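Local structure of mannose-6-phosphate isomerase (Bacillus subtilis, 1QWR) at residues D125-H136 / V170-G181. The protein catalyses the interconversion of D-mannose 6-phosphate and D-fructose 6-phosphate, using one zinc ion per subunit. Numbering follows the deposited sequence. Where two conformers were deposited one is given.
Sequences DCKENAEIIYGH and VPSGTLHALCKG. With ZN (zinc ion), chain E.
Ile133 and Ala177 form the hydrogen-bonded pair at the middle of an antiparallel ladder between strands 131-136 and 176-178, whose axes run at 173°. Ile133 N reaches Ala177 O at 2.8 Å in the carbonyl plane, Ala177 N returns a bond to Ile133 O, and Gly135 N binds Leu175 O. Beyond the ladder, toward Gly181, the two chains separate and water bridges the gap: one water links Glu131 O to Cys179 N, a second Glu131 N to Lys180 O, until Lys127 N meets Gly181 O directly at 2.9 Å. Ile133, its CG1 lying beside the backbone N (chi1 -68°), lays CD1 against Ala177 CB and CG1 against Cys179 SG, 3.8 Å away. Tyr134 and His176 project from the other face. Thr174 CG2 sits over the centre of the Tyr134 ring, a CH-pi contact 4.2 Å from the centroid, while Val170 CG2 lies at the ring edge. Strands 157-161, 131-136 and 176-178 form a small antiparallel sheet, consistent with the cupin-type fold of type I phosphomannose isomerases; from it His176 NE2 binds zinc together with His101 and Glu119. Thr174 O, 2.7 Å from His176 ND1 and in the plane of its ring, holds that imidazole from its second nitrogen. The extended Lys127 chain packs CG against Gly181 CA and brings CE to 3.2 Å from Lys180 O; an alanine in place of Lys127 would probably leave the Gly181 backbone without that cover and open a gap beside Lys180 O.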
ATOM      1  N   ASP A 125      10.999   6.972   2.842  1.00 19.73           N
ATOM      2  CA  ASP A 125      11.786   8.158   3.189  1.00 19.60           C
ATOM      3  C   ASP A 125      10.829   9.202   3.754  1.00 23.15           C
ATOM      4  O   ASP A 125       9.613   9.129   3.559  1.00 20.58           O
ATOM      5  CB  ASP A 125      12.475   8.711   1.934  1.00 21.14           C
ATOM      6  CG  ASP A 125      13.642   9.652   2.253  1.00 22.73           C
ATOM      7  OD1 ASP A 125      13.945   9.882   3.439  1.00 21.65           O
ATOM      8  OD2 ASP A 125      14.261  10.165   1.301  1.00 25.41           O
ATOM      9  N   CYS A 126      11.377  10.177   4.458  1.00 23.26           N
ATOM     10  CA  CYS A 126      10.544  11.214   5.040  1.00 24.98           C
ATOM     11  C   CYS A 126      11.452  12.294   5.584  1.00 26.24           C
ATOM     12  O   CYS A 126      12.643  12.062   5.801  1.00 25.36           O
ATOM     13  CB  CYS A 126       9.662  10.649   6.174  1.00 22.29           C
ATOM     14  SG  CYS A 126      10.493  10.075   7.687  1.00 22.99           S
ATOM     15  N   LYS A 127      10.884  13.473   5.798  1.00 28.28           N
ATOM     16  CA  LYS A 127      11.662  14.584   6.328  1.00 29.90           C
ATOM     17  C   LYS A 127      11.942  14.352   7.799  1.00 30.60           C
ATOM     18  O   LYS A 127      11.235  13.589   8.477  1.00 27.81           O
ATOM     19  CB  LYS A 127      10.920  15.910   6.137  1.00 30.54           C
ATOM     20  CG  LYS A 127       9.593  16.005   6.874  1.00 36.52           C
ATOM     21  CD  LYS A 127       9.001  17.401   6.745  1.00 40.45           C
ATOM     22  CE  LYS A 127       7.608  17.480   7.340  1.00 41.97           C
ATOM     23  NZ  LYS A 127       7.083  18.882   7.286  1.00 46.41           N
ATOM     24  N   GLU A 128      12.983  15.021   8.288  1.00 31.91           N
ATOM     25  CA  GLU A 128      13.403  14.905   9.672  1.00 34.29           C
ATOM     26  C   GLU A 128      12.293  15.007  10.728  1.00 34.12           C
ATOM     27  O   GLU A 128      12.262  14.206  11.660  1.00 35.02           O
ATOM     28  CB  GLU A 128      14.502  15.944   9.970  1.00 38.75           C
ATOM     29  CG  GLU A 128      14.940  16.016  11.444  1.00 43.96           C
ATOM     30  CD  GLU A 128      14.034  16.897  12.304  1.00 48.41           C
ATOM     31  OE1 GLU A 128      13.941  18.114  12.022  1.00 51.80           O
ATOM     32  OE2 GLU A 128      13.417  16.380  13.268  1.00 50.97           O
ATOM     33  N   ASN A 129      11.387  15.968  10.600  1.00 33.86           N
ATOM     34  CA  ASN A 129      10.335  16.108  11.614  1.00 36.11           C
ATOM     35  C   ASN A 129       8.977  15.534  11.199  1.00 35.04           C
ATOM     36  O   ASN A 129       7.928  15.984  11.681  1.00 35.68           O
ATOM     37  CB  ASN A 129      10.153  17.579  11.988  1.00 40.04           C
ATOM     38  CG  ASN A 129       9.716  18.423  10.812  1.00 44.02           C
ATOM     39  OD1 ASN A 129       9.177  17.909   9.828  1.00 47.94           O
ATOM     40  ND2 ASN A 129       9.932  19.729  10.909  1.00 46.88           N
ATOM     41  N   ALA A 130       8.998  14.545  10.310  1.00 31.40           N
ATOM     42  CA  ALA A 130       7.766  13.929   9.828  1.00 29.58           C
ATOM     43  C   ALA A 130       6.973  13.200  10.913  1.00 27.45           C
ATOM     44  O   ALA A 130       7.533  12.642  11.863  1.00 24.94           O
ATOM     45  CB  ALA A 130       8.083  12.959   8.666  1.00 28.61           C
ATOM     46  N   GLU A 131       5.654  13.208  10.756  1.00 26.97           N
ATOM     47  CA  GLU A 131       4.764  12.532  11.684  1.00 28.00           C
ATOM     48  C   GLU A 131       3.617  11.889  10.918  1.00 24.83           C
ATOM     49  O   GLU A 131       3.443  12.087   9.715  1.00 26.44           O
ATOM     50  CB  GLU A 131       4.099  13.515  12.650  1.00 29.74           C
ATOM     51  CG  GLU A 131       4.981  14.445  13.430  1.00 34.75           C
ATOM     52  CD  GLU A 131       4.134  15.373  14.301  1.00 37.32           C
ATOM     53  OE1 GLU A 131       3.319  16.140  13.733  1.00 37.39           O
ATOM     54  OE2 GLU A 131       4.272  15.322  15.543  1.00 39.70           O
ATOM     55  N   ILE A 132       2.827  11.129  11.659  1.00 24.95           N
ATOM     56  CA  ILE A 132       1.608  10.528  11.144  1.00 23.11           C
ATOM     57  C   ILE A 132       0.578  10.696  12.267  1.00 24.00           C
ATOM     58  O   ILE A 132       0.944  10.864  13.438  1.00 20.82           O
ATOM     59  CB  ILE A 132       1.756   9.018  10.825  1.00 24.13           C
ATOM     60  CG1 ILE A 132       2.086   8.236  12.087  1.00 22.47           C
ATOM     61  CG2 ILE A 132       2.801   8.833   9.730  1.00 22.24           C
ATOM     62  CD1 ILE A 132       2.016   6.704  11.911  1.00 23.36           C
ATOM     63  N   ILE A 133      -0.694  10.682  11.895  1.00 23.51           N
ATOM     64  CA  ILE A 133      -1.784  10.750  12.858  1.00 23.12           C
ATOM     65  C   ILE A 133      -2.239   9.301  12.923  1.00 23.50           C
ATOM     66  O   ILE A 133      -2.529   8.690  11.887  1.00 22.21           O
ATOM     67  CB  ILE A 133      -2.925  11.641  12.347  1.00 23.87           C
ATOM     68  CG1 ILE A 133      -2.451  13.090  12.305  1.00 21.73           C
ATOM     69  CG2 ILE A 133      -4.144  11.504  13.251  1.00 22.51           C
ATOM     70  CD1 ILE A 133      -3.371  14.017  11.534  1.00 23.27           C
ATOM     71  N   TYR A 134      -2.278   8.747  14.130  1.00 22.80           N
ATOM     72  CA  TYR A 134      -2.656   7.350  14.329  1.00 23.66           C
ATOM     73  C   TYR A 134      -3.379   7.175  15.664  1.00 24.17           C
ATOM     74  O   TYR A 134      -2.741   7.192  16.726  1.00 24.89           O
ATOM     75  CB  TYR A 134      -1.394   6.474  14.333  1.00 22.25           C
ATOM     76  CG  TYR A 134      -1.640   4.979  14.350  1.00 22.26           C
ATOM     77  CD1 TYR A 134      -1.551   4.224  13.177  1.00 23.38           C
ATOM     78  CD2 TYR A 134      -1.916   4.306  15.541  1.00 22.44           C
ATOM     79  CE1 TYR A 134      -1.728   2.842  13.198  1.00 23.66           C
ATOM     80  CE2 TYR A 134      -2.091   2.923  15.575  1.00 23.55           C
ATOM     81  CZ  TYR A 134      -1.993   2.197  14.400  1.00 23.26           C
ATOM     82  OH  TYR A 134      -2.145   0.838  14.428  1.00 23.75           O
ATOM     83  N   GLY A 135      -4.694   6.984  15.603  1.00 23.35           N
ATOM     84  CA  GLY A 135      -5.473   6.796  16.812  1.00 22.61           C
ATOM     85  C   GLY A 135      -6.010   8.102  17.363  1.00 23.71           C
ATOM     86  O   GLY A 135      -5.733   9.176  16.818  1.00 23.25           O
ATOM     87  N   HIS A 136      -6.758   8.010  18.464  1.00 23.19           N
ATOM     88  CA  HIS A 136      -7.361   9.190  19.075  1.00 24.75           C
ATOM     89  C   HIS A 136      -7.591   8.972  20.567  1.00 24.92           C
ATOM     90  O   HIS A 136      -7.392   7.877  21.084  1.00 24.75           O
ATOM     91  CB  HIS A 136      -8.694   9.493  18.407  1.00 23.00           C
ATOM     92  CG  HIS A 136      -9.720   8.432  18.640  1.00 25.47           C
ATOM     93  ND1 HIS A 136      -9.842   7.320  17.833  1.00 29.11           N
ATOM     94  CD2 HIS A 136     -10.609   8.269  19.647  1.00 23.76           C
ATOM     95  CE1 HIS A 136     -10.761   6.516  18.337  1.00 25.78           C
ATOM     96  NE2 HIS A 136     -11.240   7.068  19.438  1.00 28.89           N
ATOM     97  N   VAL A 170      -2.167  -0.610  10.056  1.00 16.10           N
ATOM     98  CA  VAL A 170      -3.363   0.221  10.255  1.00 16.77           C
ATOM     99  C   VAL A 170      -4.645  -0.577  10.080  1.00 16.95           C
ATOM    100  O   VAL A 170      -5.223  -0.626   8.997  1.00 15.51           O
ATOM    101  CB  VAL A 170      -3.381   1.399   9.257  1.00 17.11           C
ATOM    102  CG1 VAL A 170      -4.457   2.424   9.673  1.00 19.08           C
ATOM    103  CG2 VAL A 170      -2.009   2.052   9.187  1.00 19.74           C
ATOM    104  N   PRO A 171      -5.114  -1.218  11.161  1.00 18.64           N
ATOM    105  CA  PRO A 171      -6.339  -2.017  11.099  1.00 18.39           C
ATOM    106  C   PRO A 171      -7.497  -1.141  10.646  1.00 17.71           C
ATOM    107  O   PRO A 171      -7.527   0.049  10.957  1.00 17.74           O
ATOM    108  CB  PRO A 171      -6.532  -2.469  12.544  1.00 18.10           C
ATOM    109  CG  PRO A 171      -5.135  -2.480  13.103  1.00 19.20           C
ATOM    110  CD  PRO A 171      -4.513  -1.255  12.505  1.00 19.30           C
ATOM    111  N   SER A 172      -8.445  -1.708   9.909  1.00 16.81           N
ATOM    112  CA  SER A 172      -9.605  -0.925   9.503  1.00 13.31           C
ATOM    113  C   SER A 172     -10.243  -0.483  10.832  1.00 17.28           C
ATOM    114  O   SER A 172     -10.136  -1.193  11.855  1.00 16.46           O
ATOM    115  CB  SER A 172     -10.577  -1.786   8.708  1.00 17.95           C
ATOM    116  OG  SER A 172     -10.960  -2.927   9.457  1.00 20.66           O
ATOM    117  N   GLY A 173     -10.878   0.686  10.816  1.00 17.05           N
ATOM    118  CA  GLY A 173     -11.493   1.233  12.020  1.00 16.94           C
ATOM    119  C   GLY A 173     -10.558   2.224  12.709  1.00 20.13           C
ATOM    120  O   GLY A 173     -10.943   2.897  13.672  1.00 20.17           O
ATOM    121  N   THR A 174      -9.317   2.314  12.232  1.00 19.37           N
ATOM    122  CA  THR A 174      -8.333   3.216  12.841  1.00 20.11           C
ATOM    123  C   THR A 174      -8.416   4.609  12.253  1.00 19.78           C
ATOM    124  O   THR A 174      -8.344   4.772  11.040  1.00 19.74           O
ATOM    125  CB  THR A 174      -6.882   2.701  12.623  1.00 19.86           C
ATOM    126  OG1 THR A 174      -6.769   1.370  13.138  1.00 21.16           O
ATOM    127  CG2 THR A 174      -5.866   3.602  13.314  1.00 20.11           C
ATOM    128  N   LEU A 175      -8.567   5.621  13.111  1.00 20.43           N
ATOM    129  CA  LEU A 175      -8.607   7.004  12.647  1.00 20.19           C
ATOM    130  C   LEU A 175      -7.156   7.336  12.360  1.00 19.82           C
ATOM    131  O   LEU A 175      -6.285   7.117  13.205  1.00 18.94           O
ATOM    132  CB  LEU A 175      -9.152   7.923  13.744  1.00 23.07           C
ATOM    133  CG  LEU A 175      -9.378   9.366  13.308  1.00 25.91           C
ATOM    134  CD1 LEU A 175     -10.496   9.440  12.277  1.00 24.49           C
ATOM    135  CD2 LEU A 175      -9.718  10.194  14.544  1.00 29.01           C
ATOM    136  N   HIS A 176      -6.876   7.859  11.174  1.00 20.20           N
ATOM    137  CA  HIS A 176      -5.488   8.132  10.831  1.00 20.63           C
ATOM    138  C   HIS A 176      -5.317   9.121   9.685  1.00 20.24           C
ATOM    139  O   HIS A 176      -6.287   9.597   9.090  1.00 21.93           O
ATOM    140  CB  HIS A 176      -4.805   6.835  10.408  1.00 20.51           C
ATOM    141  CG  HIS A 176      -5.373   6.257   9.147  1.00 21.92           C
ATOM    142  ND1 HIS A 176      -6.580   5.590   9.108  1.00 21.30           N
ATOM    143  CD2 HIS A 176      -4.953   6.338   7.864  1.00 21.56           C
ATOM    144  CE1 HIS A 176      -6.876   5.293   7.859  1.00 23.52           C
ATOM    145  NE2 HIS A 176      -5.907   5.738   7.085  1.00 21.48           N
ATOM    146  N   ALA A 177      -4.050   9.415   9.400  1.00 20.65           N
ATOM    147  CA  ALA A 177      -3.662  10.277   8.292  1.00 20.19           C
ATOM    148  C   ALA A 177      -2.144  10.315   8.161  1.00 20.43           C
ATOM    149  O   ALA A 177      -1.418  10.384   9.164  1.00 20.34           O
ATOM    150  CB  ALA A 177      -4.176  11.693   8.492  1.00 21.77           C
ATOM    151  N   LEU A 178      -1.665  10.217   6.928  1.00 19.57           N
ATOM    152  CA  LEU A 178      -0.239  10.359   6.694  1.00 21.72           C
ATOM    153  C   LEU A 178      -0.060  11.884   6.641  1.00 22.65           C
ATOM    154  O   LEU A 178      -0.963  12.597   6.177  1.00 22.77           O
ATOM    155  CB  LEU A 178       0.153   9.740   5.348  1.00 20.20           C
ATOM    156  CG  LEU A 178       0.246   8.215   5.291  1.00 20.79           C
ATOM    157  CD1 LEU A 178       0.434   7.766   3.849  1.00 18.14           C
ATOM    158  CD2 LEU A 178       1.412   7.745   6.164  1.00 22.48           C
ATOM    159  N   CYS A 179       1.077  12.384   7.107  1.00 22.40           N
ATOM    160  CA  CYS A 179       1.315  13.819   7.098  1.00 24.96           C
ATOM    161  C   CYS A 179       2.440  14.235   6.150  1.00 24.66           C
ATOM    162  O   CYS A 179       3.242  13.404   5.707  1.00 24.60           O
ATOM    163  CB  CYS A 179       1.560  14.308   8.524  1.00 25.85           C
ATOM    164  SG  CYS A 179       0.108  14.021   9.609  1.00 31.83           S
ATOM    165  N   LYS A 180       2.470  15.523   5.817  0.49 23.94           N
ATOM    166  CA  LYS A 180       3.444  16.065   4.875  0.51 21.83           C
ATOM    167  C   LYS A 180       4.887  15.612   5.046  0.50 20.97           C
ATOM    168  O   LYS A 180       5.376  15.448   6.168  0.51 21.38           O
ATOM    169  CB  LYS A 180       3.399  17.595   4.893  0.49 23.49           C
ATOM    170  CG  LYS A 180       3.961  18.217   6.153  0.70 25.13           C
ATOM    171  CD  LYS A 180       3.893  19.743   6.083  0.55 24.64           C
ATOM    172  CE  LYS A 180       4.611  20.275   4.853  0.51 26.04           C
ATOM    173  NZ  LYS A 180       4.469  21.753   4.717  0.41 26.35           N
ATOM    174  N   GLY A 181       5.553  15.425   3.906  1.00 17.89           N
ATOM    175  CA  GLY A 181       6.949  15.007   3.875  1.00 21.40           C
ATOM    176  C   GLY A 181       7.272  13.539   4.040  1.00 20.78           C
ATOM    177  O   GLY A 181       8.195  13.193   4.767  1.00 22.38           O
TER
HETATM  178 ZN    ZN E 604      -5.389   5.323   4.607  0.95 52.15          ZN
HETATM  179  O   HOH W   1       3.538  10.999   7.232  1.00 26.15           O
HETATM  180  O   HOH W   2       4.721  15.234   8.771  1.00 27.39           O
HETATM  181  O   HOH W   3      -8.270   5.107  15.899  1.00 31.31           O
HETATM  182  O   HOH W   4      -5.463   4.202   2.265  1.00 35.97           O